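Local atomic coordinates of carbohydrate esterase family 2 (CE2) (Chaetomium olivicolor, PDB entry 4XVH), a protein that probably removes acetyl groups from xylan or related plant polysaccharides, joining an SGNH-type esterase domain to a beta-sandwich carbohydrate-binding domain. Residues 24-29 with 73-78; 42-47 with 57-62. All blocks are in the same frame, centred on the assembly; numbering follows the deposited sequence. Where two conformers were deposited one is given.

Contact 1: 24-29 with 73-78; sequences FAFTGT and GKHTVV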
# COMPACT_ATOMS: atom_id res chain seq x y z
N PHE A 24 -14.11 -14.31 -1.13
CA PHE A 24 -14.84 -15.56 -0.93
C PHE A 24 -15.78 -15.77 -2.09
O PHE A 24 -15.89 -14.92 -2.99
CB PHE A 24 -15.58 -15.55 0.43
CG PHE A 24 -16.62 -14.45 0.60
CD1 PHE A 24 -16.26 -13.21 1.11
CD2 PHE A 24 -17.96 -14.69 0.30
CE1 PHE A 24 -17.23 -12.20 1.29
CE2 PHE A 24 -18.95 -13.69 0.46
CZ PHE A 24 -18.58 -12.44 0.96
N ALA A 25 -16.42 -16.93 -2.12
CA ALA A 25 -17.42 -17.18 -3.13
C ALA A 25 -18.60 -17.86 -2.46
O ALA A 25 -18.43 -18.53 -1.43
CB ALA A 25 -16.85 -18.04 -4.26
N PHE A 26 -19.79 -17.67 -3.01
CA PHE A 26 -20.95 -18.32 -2.44
C PHE A 26 -21.91 -18.69 -3.56
O PHE A 26 -21.80 -18.21 -4.69
CB PHE A 26 -21.65 -17.41 -1.41
CG PHE A 26 -22.33 -16.20 -2.02
CD1 PHE A 26 -21.59 -15.07 -2.37
CD2 PHE A 26 -23.69 -16.19 -2.22
CE1 PHE A 26 -22.20 -13.96 -2.92
CE2 PHE A 26 -24.32 -15.08 -2.78
CZ PHE A 26 -23.58 -13.97 -3.13
N THR A 27 -22.86 -19.56 -3.24
CA THR A 27 -23.97 -19.72 -4.14
C THR A 27 -25.26 -19.35 -3.42
O THR A 27 -25.50 -19.75 -2.29
CB THR A 27 -24.01 -21.13 -4.72
OG1 THR A 27 -25.02 -21.18 -5.74
CG2 THR A 27 -24.30 -22.16 -3.65
N GLY A 28 -26.05 -18.51 -4.06
CA GLY A 28 -27.26 -17.99 -3.44
C GLY A 28 -27.63 -16.68 -4.09
O GLY A 28 -27.26 -16.44 -5.24
N THR A 29 -28.36 -15.83 -3.37
CA THR A 29 -28.75 -14.53 -3.89
C THR A 29 -28.09 -13.37 -3.14
O THR A 29 -28.10 -12.24 -3.61
CB THR A 29 -30.27 -14.36 -3.84
OG1 THR A 29 -30.71 -14.59 -2.50
CG2 THR A 29 -30.95 -15.37 -4.74
N GLY A 73 -27.34 -18.17 -7.67
CA GLY A 73 -26.28 -18.98 -8.24
C GLY A 73 -24.93 -18.59 -7.67
O GLY A 73 -24.85 -17.90 -6.66
N LYS A 74 -23.86 -19.02 -8.33
CA LYS A 74 -22.51 -18.78 -7.81
C LYS A 74 -22.09 -17.31 -7.98
O LYS A 74 -22.32 -16.71 -9.03
CB LYS A 74 -21.49 -19.71 -8.49
CG LYS A 74 -20.05 -19.39 -8.10
CD LYS A 74 -19.05 -20.42 -8.60
CE LYS A 74 -17.62 -20.02 -8.19
NZ LYS A 74 -16.63 -21.03 -8.65
N HIS A 75 -21.51 -16.72 -6.94
CA HIS A 75 -20.96 -15.37 -7.07
C HIS A 75 -19.62 -15.30 -6.33
O HIS A 75 -19.40 -16.08 -5.40
CB HIS A 75 -21.93 -14.32 -6.54
CG HIS A 75 -23.23 -14.29 -7.29
ND1 HIS A 75 -23.36 -13.64 -8.51
CD2 HIS A 75 -24.42 -14.87 -7.04
CE1 HIS A 75 -24.60 -13.82 -8.96
NE2 HIS A 75 -25.26 -14.56 -8.08
N THR A 76 -18.73 -14.43 -6.79
CA THR A 76 -17.46 -14.16 -6.11
C THR A 76 -17.55 -12.79 -5.48
O THR A 76 -18.19 -11.87 -6.01
CB THR A 76 -16.24 -14.20 -7.06
OG1 THR A 76 -16.39 -13.19 -8.07
CG2 THR A 76 -16.08 -15.56 -7.73
N VAL A 77 -16.89 -12.64 -4.34
CA VAL A 77 -16.86 -11.37 -3.63
C VAL A 77 -15.42 -11.07 -3.22
O VAL A 77 -14.74 -11.90 -2.59
CB VAL A 77 -17.76 -11.38 -2.38
CG1 VAL A 77 -17.70 -10.06 -1.69
CG2 VAL A 77 -19.21 -11.73 -2.76
N VAL A 78 -14.95 -9.89 -3.60
CA VAL A 78 -13.65 -9.38 -3.14
C VAL A 78 -13.84 -7.99 -2.55
O VAL A 78 -14.35 -7.09 -3.22
CB VAL A 78 -12.61 -9.33 -4.27
CG1 VAL A 78 -11.27 -8.69 -3.79
CG2 VAL A 78 -12.35 -10.73 -4.80
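Strands 21-28 and 73-81 pair here as antiparallel neighbours in one sheet of the N-terminal jelly-roll beta-sandwich, with Phe24, Phe26, His75 and Val77 on the face turned to the other sheet. Six backbone hydrogen bonds close three hydrogen-bonded pairs: Phe24 with Val77, Phe26 with His75, and Gly28 with Gly73. In the middle pair His75 N gives a short bond to Phe26 O, 2.7 Å, with the donor nearly in line with the C=O. At the glycine end Gly28 N reaches Gly73 O from above the carbonyl plane; both glycines have positive phi, and a beta carbon on either would be jammed against the preceding carbonyl oxygen.

On the inner face, Val77 lies beside Phe24 and sets its CB over one face of that ring, 3.8 Å from the centroid, a CH-pi contact. Val77 CG2 goes instead to the edge of the Phe26 ring, 3.7 Å from CE1. Phe26 has chi1 69°, which holds CG between the backbone N and the carbonyl carbon and carries CE1 across to His75 CB at 3.6 Å. The two phenyl rings continue inward onto Ala31 of the facing sheet.

The imidazole of His75 turns its edge toward Gly28 O and is gripped at both nitrogens, ND1 by Asp49 OD2 and NE2 by the carbonyl of Arg71. A ring bonded to two acceptors is likely to carry both protons, and the carboxylate of Asp49, which also accepts from Thr76 N, would stabilise that positive charge at a buried position.

Contact 2: 42-47 with 57-62; sequences NSVDLV and SDFAGT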
# COMPACT_ATOMS: atom_id res chain seq x y z
N ASN A 42 -13.37 5.57 6.54
CA ASN A 42 -12.84 4.44 5.78
C ASN A 42 -13.48 4.43 4.42
O ASN A 42 -14.57 4.99 4.26
CB ASN A 42 -13.15 3.11 6.47
CG ASN A 42 -12.61 3.04 7.87
OD1 ASN A 42 -11.45 2.69 8.08
ND2 ASN A 42 -13.43 3.41 8.84
N SER A 43 -12.86 3.76 3.45
CA SER A 43 -13.64 3.41 2.25
C SER A 43 -13.09 2.12 1.72
O SER A 43 -11.93 1.79 1.96
CB SER A 43 -13.61 4.50 1.18
OG SER A 43 -12.33 4.67 0.63
N VAL A 44 -13.94 1.38 1.04
CA VAL A 44 -13.59 0.08 0.52
C VAL A 44 -14.14 -0.02 -0.87
O VAL A 44 -15.13 0.67 -1.21
CB VAL A 44 -14.20 -1.09 1.38
CG1 VAL A 44 -13.71 -1.04 2.83
CG2 VAL A 44 -15.73 -1.02 1.33
N ASP A 45 -13.50 -0.88 -1.67
CA ASP A 45 -14.04 -1.37 -2.94
C ASP A 45 -14.71 -2.70 -2.70
O ASP A 45 -14.08 -3.60 -2.12
CB ASP A 45 -12.93 -1.58 -3.97
CG ASP A 45 -12.50 -0.31 -4.66
OD1 ASP A 45 -13.08 0.77 -4.40
OD2 ASP A 45 -11.58 -0.42 -5.51
N LEU A 46 -15.93 -2.89 -3.18
CA LEU A 46 -16.56 -4.22 -3.14
C LEU A 46 -16.70 -4.69 -4.58
O LEU A 46 -17.38 -4.02 -5.39
CB LEU A 46 -17.92 -4.16 -2.42
CG LEU A 46 -18.66 -5.49 -2.32
CD1 LEU A 46 -17.99 -6.40 -1.28
CD2 LEU A 46 -20.12 -5.23 -1.97
N VAL A 47 -16.05 -5.80 -4.94
CA VAL A 47 -16.05 -6.27 -6.32
C VAL A 47 -16.83 -7.58 -6.39
O VAL A 47 -16.50 -8.55 -5.72
CB VAL A 47 -14.62 -6.46 -6.88
CG1 VAL A 47 -14.67 -7.26 -8.17
CG2 VAL A 47 -13.95 -5.07 -7.11
N SER A 57 -18.15 4.09 1.53
CA SER A 57 -17.44 4.86 2.55
C SER A 57 -18.32 5.15 3.75
O SER A 57 -17.88 5.75 4.71
CB SER A 57 -16.88 6.17 1.99
OG SER A 57 -17.92 7.05 1.61
N ASP A 58 -19.57 4.69 3.69
CA ASP A 58 -20.46 4.77 4.84
C ASP A 58 -20.88 3.37 5.25
O ASP A 58 -21.41 2.61 4.46
CB ASP A 58 -21.67 5.62 4.53
CG ASP A 58 -21.47 7.06 4.94
OD1 ASP A 58 -20.32 7.55 4.85
OD2 ASP A 58 -22.47 7.71 5.36
N PHE A 59 -20.60 3.04 6.50
CA PHE A 59 -20.95 1.74 7.04
C PHE A 59 -21.92 1.98 8.18
O PHE A 59 -21.52 2.11 9.35
CB PHE A 59 -19.71 1.00 7.51
CG PHE A 59 -18.58 1.07 6.52
CD1 PHE A 59 -18.44 0.09 5.56
CD2 PHE A 59 -17.70 2.14 6.54
CE1 PHE A 59 -17.40 0.16 4.63
CE2 PHE A 59 -16.68 2.22 5.62
CZ PHE A 59 -16.53 1.22 4.67
N ALA A 60 -23.20 2.07 7.81
CA ALA A 60 -24.24 2.48 8.76
C ALA A 60 -24.21 1.61 10.01
O ALA A 60 -23.87 2.07 11.10
CB ALA A 60 -25.60 2.42 8.10
N GLY A 61 -24.55 0.34 9.83
CA GLY A 61 -24.46 -0.54 10.95
C GLY A 61 -24.06 -1.96 10.77
O GLY A 61 -22.98 -2.37 11.13
N THR A 62 -24.96 -2.75 10.22
CA THR A 62 -24.83 -4.18 10.33
C THR A 62 -23.58 -4.77 9.64
O THR A 62 -22.84 -5.56 10.24
CB THR A 62 -26.13 -4.87 9.83
OG1 THR A 62 -27.26 -4.49 10.60
CG2 THR A 62 -26.02 -6.40 9.84
O HOH W 1 -16.15 6.18 6.60
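The Phe59 ring meets segment 42-47 with its edge: Val44 CG2, Asn42 O and Ser43 CA all lie near its plane, and no atom of 42-47 sits over a face. Along that rim CE1 touches Val44 CG2 at 3.9 Å, while CZ comes close to both methyls of the valine. On the other side of CZ, CE2 lies 3.7 Å from Asn42 CB. Phe59 points its CB toward segment 42-47, and chi1 of -45° places CG beside the backbone N, opposite the carbonyl carbon, which sends the ring across the chain at Asn42 to Val44. Ile90 of strand 88-97 touches Phe59, Asn42 and Val44 alike and joins the cluster from the facing sheet. With an alanine here instead of Phe59, Val44 and the CB of Asn42 would probably lose their aromatic neighbour, opening a gap between the loop and segment 42-47.

Next to the ring, Ser57 packs with its backbone and CB. Its CA lies 3.3 Å from Asn42 O in a CA-H...O contact, and its CB is 3.8 Å from Ser43 CB. No direct hydrogen bond joins the two segments; water 1 bridges them instead, accepting from Asn42 N at 2.8 Å and lying 2.6 Å from Ser57 O, to which it probably donates.

The polar ends of Asn42 and Ser43, just ahead of strand 44-48, are held by other parts of the chain. Asn42 OD1 takes a bond from Arg81 and ND2 gives one to Ser39 O, whereas the hydroxyl of Ser43 bonds Ala135 O. Strands 44-48 and 54-56 form a beta hairpin, and beyond it the outgoing loop crosses to strand 63-65 of the other sheet of the jelly-roll sandwich, with Phe59 tucked against Ile90.

Overall arrangement
Contacts 1 and 2 both belong to the N-terminal beta-sandwich, their centres about 18 Å apart. In chain order the segments run 24-29, 42-47, 57-62 and 73-78, which nests contact 2 within the loop that contact 1 closes. Strand 73-81 connects them: it pairs with 21-28 on one side and 44-48 on the other. The two contacts meet directly where Val78 O accepts a probable hydrogen bond from Val47 N and Val77 CG1 packs on Leu46 CD1. Contact 1 lies farther from the chain's centre, while the side chain of Asn42 in contact 2 comes about 8 Å from the bound polyether. The shared sheet thus links the outer part of the sandwich to the end nearer that ligand.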